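Local coordinates for protein caspase-1 subunit p19/18 (Spodoptera frugiperda, PDB 1M72) that probably cleaves protein substrates as a cysteine endopeptidase in the caspase cascade that executes apoptosis and is inhibited by baculovirus p35, at residues R200-W203 with F204-A207; P136-G140 with K141-F145; I83-F86 with I87-A91. All blocks are in the same frame, centred on the assembly; numbering follows the deposited sequence.

Interaction 1 of 3, residues R200-W203 with F204-A207; sequences RGSW and FMQA
Ser202 OG accepts from Met205 N at 3.0 Å, a fairly straight bond (156° at the hydrogen). With its OG turned back between the backbone N and the carbonyl carbon (chi1 73°), Ser202 sits at the N-cap of helix 203-215, and the same oxygen binds the carboxylate of Asp57 on helix 54-67. The backbone bonds follow: Gln206 N to Ser202 O at 2.8 Å and Ala207 N to Trp203 O at 2.9 Å begin the regular i to i+4 pattern. The stretch thus turns from the short hairpin strand 201-202 into a helix of the caspase domain, the Ser202 side chain lying about 10 Å from that of Cys150, the probable catalytic cysteine. A second side-chain bond reaches back beyond the cap, from Gln206 NE2 to Gly201 O at 3.0 Å; the donor stands above the carbonyl plane, 58° out of it. Carbons also press on polar atoms: Met205 CB lies 3.1 Å from Ser202 OG, and chi1 of Gln206 sets CG 3.3 Å from Arg200 O, while the extended chi2 carries NE2 toward Gly201 O, 3.7 Å from Arg200 CB. Its amide is almost perpendicular to the Trp203 indole, which stacks with Trp195 and Phe236.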
# COMPACT_ATOMS: atom_id res chain seq x y z
N ARG C 200 -24.78 -10.59 -5.15
CA ARG C 200 -23.64 -10.52 -6.06
C ARG C 200 -22.25 -10.63 -5.40
O ARG C 200 -21.23 -10.64 -6.09
CB ARG C 200 -23.68 -9.23 -6.87
CG ARG C 200 -25.03 -8.89 -7.49
CD ARG C 200 -24.82 -7.96 -8.69
NE ARG C 200 -26.03 -7.28 -9.17
CZ ARG C 200 -27.16 -7.86 -9.60
NH1 ARG C 200 -27.32 -9.19 -9.64
NH2 ARG C 200 -28.15 -7.08 -10.03
N GLY C 201 -22.19 -10.72 -4.08
CA GLY C 201 -20.91 -10.78 -3.40
C GLY C 201 -20.34 -9.41 -3.04
O GLY C 201 -20.98 -8.36 -3.23
N SER C 202 -19.11 -9.38 -2.53
CA SER C 202 -18.54 -8.08 -2.14
C SER C 202 -18.14 -7.18 -3.32
O SER C 202 -17.83 -7.66 -4.42
CB SER C 202 -17.33 -8.27 -1.22
OG SER C 202 -16.20 -8.75 -1.91
N TRP C 203 -18.16 -5.88 -3.08
CA TRP C 203 -17.78 -4.93 -4.12
C TRP C 203 -16.36 -5.25 -4.56
O TRP C 203 -16.09 -5.43 -5.74
CB TRP C 203 -17.86 -3.48 -3.61
CG TRP C 203 -19.26 -3.01 -3.27
CD1 TRP C 203 -20.42 -3.72 -3.37
CD2 TRP C 203 -19.63 -1.71 -2.78
NE1 TRP C 203 -21.49 -2.94 -2.96
CE2 TRP C 203 -21.03 -1.71 -2.60
CE3 TRP C 203 -18.91 -0.54 -2.47
CZ2 TRP C 203 -21.74 -0.58 -2.12
CZ3 TRP C 203 -19.60 0.59 -2.00
CH2 TRP C 203 -21.00 0.56 -1.83
N PHE C 204 -15.45 -5.34 -3.58
CA PHE C 204 -14.05 -5.63 -3.85
C PHE C 204 -13.87 -6.91 -4.69
O PHE C 204 -13.21 -6.87 -5.73
CB PHE C 204 -13.29 -5.73 -2.51
CG PHE C 204 -11.81 -5.98 -2.66
CD1 PHE C 204 -11.02 -5.17 -3.49
CD2 PHE C 204 -11.19 -7.00 -1.93
CE1 PHE C 204 -9.63 -5.38 -3.58
CE2 PHE C 204 -9.80 -7.22 -2.02
CZ PHE C 204 -9.02 -6.40 -2.84
N MET C 205 -14.44 -8.03 -4.25
CA MET C 205 -14.32 -9.28 -4.98
C MET C 205 -15.02 -9.24 -6.36
O MET C 205 -14.54 -9.86 -7.30
CB MET C 205 -14.83 -10.43 -4.13
CG MET C 205 -13.90 -10.79 -3.01
SD MET C 205 -12.29 -11.50 -3.60
CE MET C 205 -11.26 -11.09 -2.29
N GLN C 206 -16.13 -8.51 -6.49
CA GLN C 206 -16.77 -8.41 -7.81
C GLN C 206 -15.81 -7.71 -8.77
O GLN C 206 -15.61 -8.13 -9.93
CB GLN C 206 -18.06 -7.58 -7.77
CG GLN C 206 -19.25 -8.21 -7.11
CD GLN C 206 -20.43 -7.25 -7.10
OE1 GLN C 206 -20.91 -6.84 -8.15
NE2 GLN C 206 -20.91 -6.90 -5.89
N ALA C 207 -15.24 -6.61 -8.30
CA ALA C 207 -14.34 -5.86 -9.14
C ALA C 207 -13.02 -6.61 -9.37
O ALA C 207 -12.48 -6.63 -10.46
CB ALA C 207 -14.08 -4.45 -8.52

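Interaction 2 of 3, residues P136-G140 with K141-F145; sequences PTLAG and KPKLF. With EDO (1,2-ethanediol), chain H.
Lys141 stretches beyond CG with every later torsion near 180°, while Lys143 folds at chi3 (-87°) and chi4 (-83°); one lysine therefore reaches back to Thr137 and the other curls onto Leu138. Lys141 NZ meets Thr137 O at 3.0 Å, almost in line with the C=O bond, and bonds also to Ala98 O. Lys143 NZ donates to Leu138 O at 2.9 Å and, within its own segment, to Lys141 O at 2.8 Å, the latter in the carbonyl plane. Leu138 O takes a second bond from Lys141 N at 2.9 Å, which closes a type II beta turn from Leu138 to Lys141; the two donors come from opposite faces of its plane. Gly140 takes the positive-phi place in this turn. One water bridges Gly140 N and Lys143 NZ, and an ethanediol, probably a crystallisation additive, donates from its O1 to Gly140 O at 2.8 Å. Leu138 crosses the Lys143 chain at an angle, its CD1 4.2 Å from Lys143 CG. The turn leads into strand 143-148 of the central caspase sheet. Lys141 NZ is thus held by two carbonyls and Lys143 NZ by two carbonyls and the water; the Lys143 charge would probably polarise the Leu138 and Lys141 carbonyls.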
# COMPACT_ATOMS: atom_id res chain seq x y z
N PRO C 136 11.93 -19.82 2.78
CA PRO C 136 12.98 -19.65 1.77
C PRO C 136 12.54 -20.03 0.35
O PRO C 136 12.92 -19.36 -0.59
CB PRO C 136 14.13 -20.54 2.26
CG PRO C 136 13.83 -20.78 3.68
CD PRO C 136 12.33 -20.82 3.78
N THR C 137 11.74 -21.07 0.17
CA THR C 137 11.35 -21.43 -1.20
C THR C 137 10.40 -20.47 -1.93
O THR C 137 10.04 -20.71 -3.10
CB THR C 137 10.80 -22.87 -1.27
OG1 THR C 137 9.55 -22.95 -0.58
CG2 THR C 137 11.81 -23.85 -0.59
N LEU C 138 9.96 -19.39 -1.25
CA LEU C 138 9.15 -18.39 -1.93
C LEU C 138 10.01 -17.13 -1.88
O LEU C 138 9.56 -16.04 -2.23
CB LEU C 138 7.80 -18.14 -1.23
CG LEU C 138 6.59 -19.10 -1.37
CD1 LEU C 138 5.52 -18.65 -0.39
CD2 LEU C 138 6.02 -19.10 -2.81
N ALA C 139 11.26 -17.27 -1.46
CA ALA C 139 12.13 -16.11 -1.40
C ALA C 139 12.37 -15.55 -2.80
O ALA C 139 12.77 -16.27 -3.72
CB ALA C 139 13.46 -16.44 -0.71
N GLY C 140 12.12 -14.25 -2.94
CA GLY C 140 12.30 -13.56 -4.20
C GLY C 140 11.07 -13.67 -5.08
O GLY C 140 11.04 -13.15 -6.21
N LYS C 141 10.06 -14.35 -4.56
CA LYS C 141 8.80 -14.54 -5.28
C LYS C 141 7.63 -13.75 -4.66
O LYS C 141 7.59 -13.52 -3.46
CB LYS C 141 8.46 -16.02 -5.32
CG LYS C 141 9.54 -16.84 -5.96
CD LYS C 141 9.10 -18.29 -5.93
CE LYS C 141 10.17 -19.24 -6.39
NZ LYS C 141 9.67 -20.61 -6.09
N PRO C 142 6.66 -13.35 -5.49
CA PRO C 142 5.52 -12.59 -4.96
C PRO C 142 4.57 -13.39 -4.05
O PRO C 142 4.16 -14.50 -4.37
CB PRO C 142 4.84 -12.06 -6.22
CG PRO C 142 5.10 -13.10 -7.22
CD PRO C 142 6.55 -13.51 -6.95
N LYS C 143 4.24 -12.79 -2.91
CA LYS C 143 3.33 -13.38 -1.93
C LYS C 143 2.14 -12.41 -1.83
O LYS C 143 2.26 -11.29 -1.32
CB LYS C 143 4.08 -13.57 -0.59
CG LYS C 143 5.29 -14.50 -0.77
CD LYS C 143 6.30 -14.42 0.34
CE LYS C 143 7.32 -13.31 0.09
NZ LYS C 143 8.44 -13.77 -0.82
N LEU C 144 1.00 -12.85 -2.35
CA LEU C 144 -0.23 -12.07 -2.42
C LEU C 144 -1.31 -12.34 -1.37
O LEU C 144 -1.67 -13.49 -1.07
CB LEU C 144 -0.82 -12.22 -3.83
CG LEU C 144 0.22 -12.33 -4.96
CD1 LEU C 144 -0.45 -12.64 -6.29
CD2 LEU C 144 1.02 -11.04 -5.08
N PHE C 145 -1.87 -11.25 -0.84
CA PHE C 145 -2.89 -11.37 0.18
C PHE C 145 -4.08 -10.49 -0.15
O PHE C 145 -3.92 -9.29 -0.38
CB PHE C 145 -2.31 -11.01 1.55
CG PHE C 145 -1.21 -11.95 1.97
CD1 PHE C 145 0.09 -11.79 1.46
CD2 PHE C 145 -1.49 -13.06 2.76
CE1 PHE C 145 1.09 -12.73 1.71
CE2 PHE C 145 -0.50 -14.01 3.02
CZ PHE C 145 0.79 -13.85 2.49
C1 EDO H . 10.50 -14.90 -9.25
O1 EDO H . 11.02 -13.63 -8.92
C2 EDO H . 9.00 -14.86 -9.30
O2 EDO H . 8.53 -16.16 -9.00
O HOH W 1 10.94 -12.56 -1.19

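Interaction 3 of 3, residues I83-F86 with I87-A91; sequences INKF and IQQTA
Asn84 and Gln88, one turn apart on helix 80-92 of the caspase domain, join side chain to side chain: Gln88 NE2 donates to Asn84 OD1 at 3.0 Å, in the carbonyl plane and on a lone pair. The acceptor also lies within 8° of the Gln88 amide plane, although the two amides are turned 54° against each other. Asn84 CG, anti to the backbone N (chi1 -171°), carries OD1 along the helix toward its partner, and ND2 makes a weak bond to the hydroxyl of Tyr129. A second polar pair is looser: Lys85 NZ reaches Gln89 OE1 over 3.3 Å, a weak bond. Among the ring contacts, the same NZ sits tightly over one face of Phe86, toward the rim, a placement that is doubtful, while Gln89 OE1 approaches CD1 of that ring at 3.5 Å. Phe86 in turn meets the ring of Phe75. Apolar packing marks the buried flank, where Ile83 CG2 and Ile87 CG1 lie side by side at 4.1 Å and both residues rest on Phe38 of strand 31-39, joining helix to sheet. Regular i to i+4 backbone bonds run through the segment, such as Ile87 N to Ile83 O. One carbonyl is doubly used: Phe86 O accepts from Thr90 N and from Thr90 OG1, each 2.9 Å away, from opposite faces of its plane.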
# COMPACT_ATOMS: atom_id res chain seq x y z
N ILE C 83 -7.17 -22.04 10.80
CA ILE C 83 -6.58 -21.17 9.80
C ILE C 83 -5.06 -21.10 10.10
O ILE C 83 -4.22 -21.32 9.21
CB ILE C 83 -7.18 -19.75 9.90
CG1 ILE C 83 -8.66 -19.79 9.51
CG2 ILE C 83 -6.37 -18.77 9.03
CD1 ILE C 83 -9.40 -18.48 9.75
N ASN C 84 -4.73 -20.85 11.36
CA ASN C 84 -3.35 -20.74 11.71
C ASN C 84 -2.55 -21.98 11.38
O ASN C 84 -1.40 -21.88 10.94
CB ASN C 84 -3.18 -20.41 13.17
CG ASN C 84 -1.75 -20.08 13.50
OD1 ASN C 84 -0.86 -20.87 13.19
ND2 ASN C 84 -1.50 -18.92 14.12
N LYS C 85 -3.15 -23.14 11.58
CA LYS C 85 -2.49 -24.41 11.30
C LYS C 85 -2.21 -24.60 9.81
O LYS C 85 -1.09 -24.90 9.42
CB LYS C 85 -3.35 -25.55 11.86
CG LYS C 85 -3.46 -26.80 11.01
CD LYS C 85 -4.89 -27.36 11.14
CE LYS C 85 -5.01 -28.78 10.59
NZ LYS C 85 -4.55 -28.86 9.17
N PHE C 86 -3.24 -24.43 8.98
CA PHE C 86 -3.07 -24.56 7.55
C PHE C 86 -2.08 -23.53 6.99
O PHE C 86 -1.37 -23.81 6.03
CB PHE C 86 -4.42 -24.45 6.85
CG PHE C 86 -5.27 -25.69 6.99
CD1 PHE C 86 -4.88 -26.91 6.41
CD2 PHE C 86 -6.50 -25.65 7.68
CE1 PHE C 86 -5.69 -28.06 6.52
CE2 PHE C 86 -7.32 -26.80 7.79
CZ PHE C 86 -6.92 -27.99 7.22
N ILE C 87 -2.03 -22.34 7.59
CA ILE C 87 -1.13 -21.30 7.16
C ILE C 87 0.30 -21.77 7.42
O ILE C 87 1.15 -21.67 6.56
CB ILE C 87 -1.42 -19.98 7.93
CG1 ILE C 87 -2.66 -19.30 7.34
CG2 ILE C 87 -0.22 -19.03 7.87
CD1 ILE C 87 -2.40 -18.57 6.07
N GLN C 88 0.55 -22.27 8.62
CA GLN C 88 1.87 -22.75 8.96
C GLN C 88 2.28 -23.91 8.06
O GLN C 88 3.41 -23.97 7.57
CB GLN C 88 1.93 -23.18 10.42
CG GLN C 88 1.70 -22.06 11.42
CD GLN C 88 2.52 -22.24 12.71
OE1 GLN C 88 3.62 -22.79 12.68
NE2 GLN C 88 1.99 -21.74 13.83
N GLN C 89 1.37 -24.83 7.80
CA GLN C 89 1.73 -25.97 6.97
C GLN C 89 2.04 -25.51 5.56
O GLN C 89 2.90 -26.06 4.86
CB GLN C 89 0.60 -26.97 6.94
CG GLN C 89 0.04 -27.35 8.30
CD GLN C 89 -1.03 -28.42 8.16
OE1 GLN C 89 -1.86 -28.37 7.25
NE2 GLN C 89 -1.01 -29.40 9.07
N THR C 90 1.32 -24.48 5.12
CA THR C 90 1.55 -23.95 3.81
C THR C 90 2.94 -23.32 3.80
O THR C 90 3.71 -23.50 2.84
CB THR C 90 0.51 -22.89 3.46
OG1 THR C 90 -0.76 -23.51 3.26
CG2 THR C 90 0.91 -22.16 2.20
N ALA C 91 3.27 -22.60 4.87
CA ALA C 91 4.57 -21.93 4.96
C ALA C 91 5.72 -22.92 5.09
O ALA C 91 6.88 -22.57 4.90
CB ALA C 91 4.59 -20.99 6.13

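All three contacts are local and belong to the caspase domain, yet they serve different parts of it. Interactions 1 and 2 are buried; interaction 3 is partly buried, with polar side chains along one flank and isoleucines against the sheet. A helix start, a turn entering a strand and the body of a helix are the settings, in the order 1, 2, 3. What sets each apart is a capping hydroxyl in the first, lysine ammonium groups on carbonyls in the second, and a side-chain amide pair in the third. Interactions 2 and 3 have centres 15 Å apart; interaction 1 lies 26 Å from either, centre to centre, on the opposite side of the chain's centre. His95 bonds to both Thr137 and Thr90, linking 136-145 with 83-91.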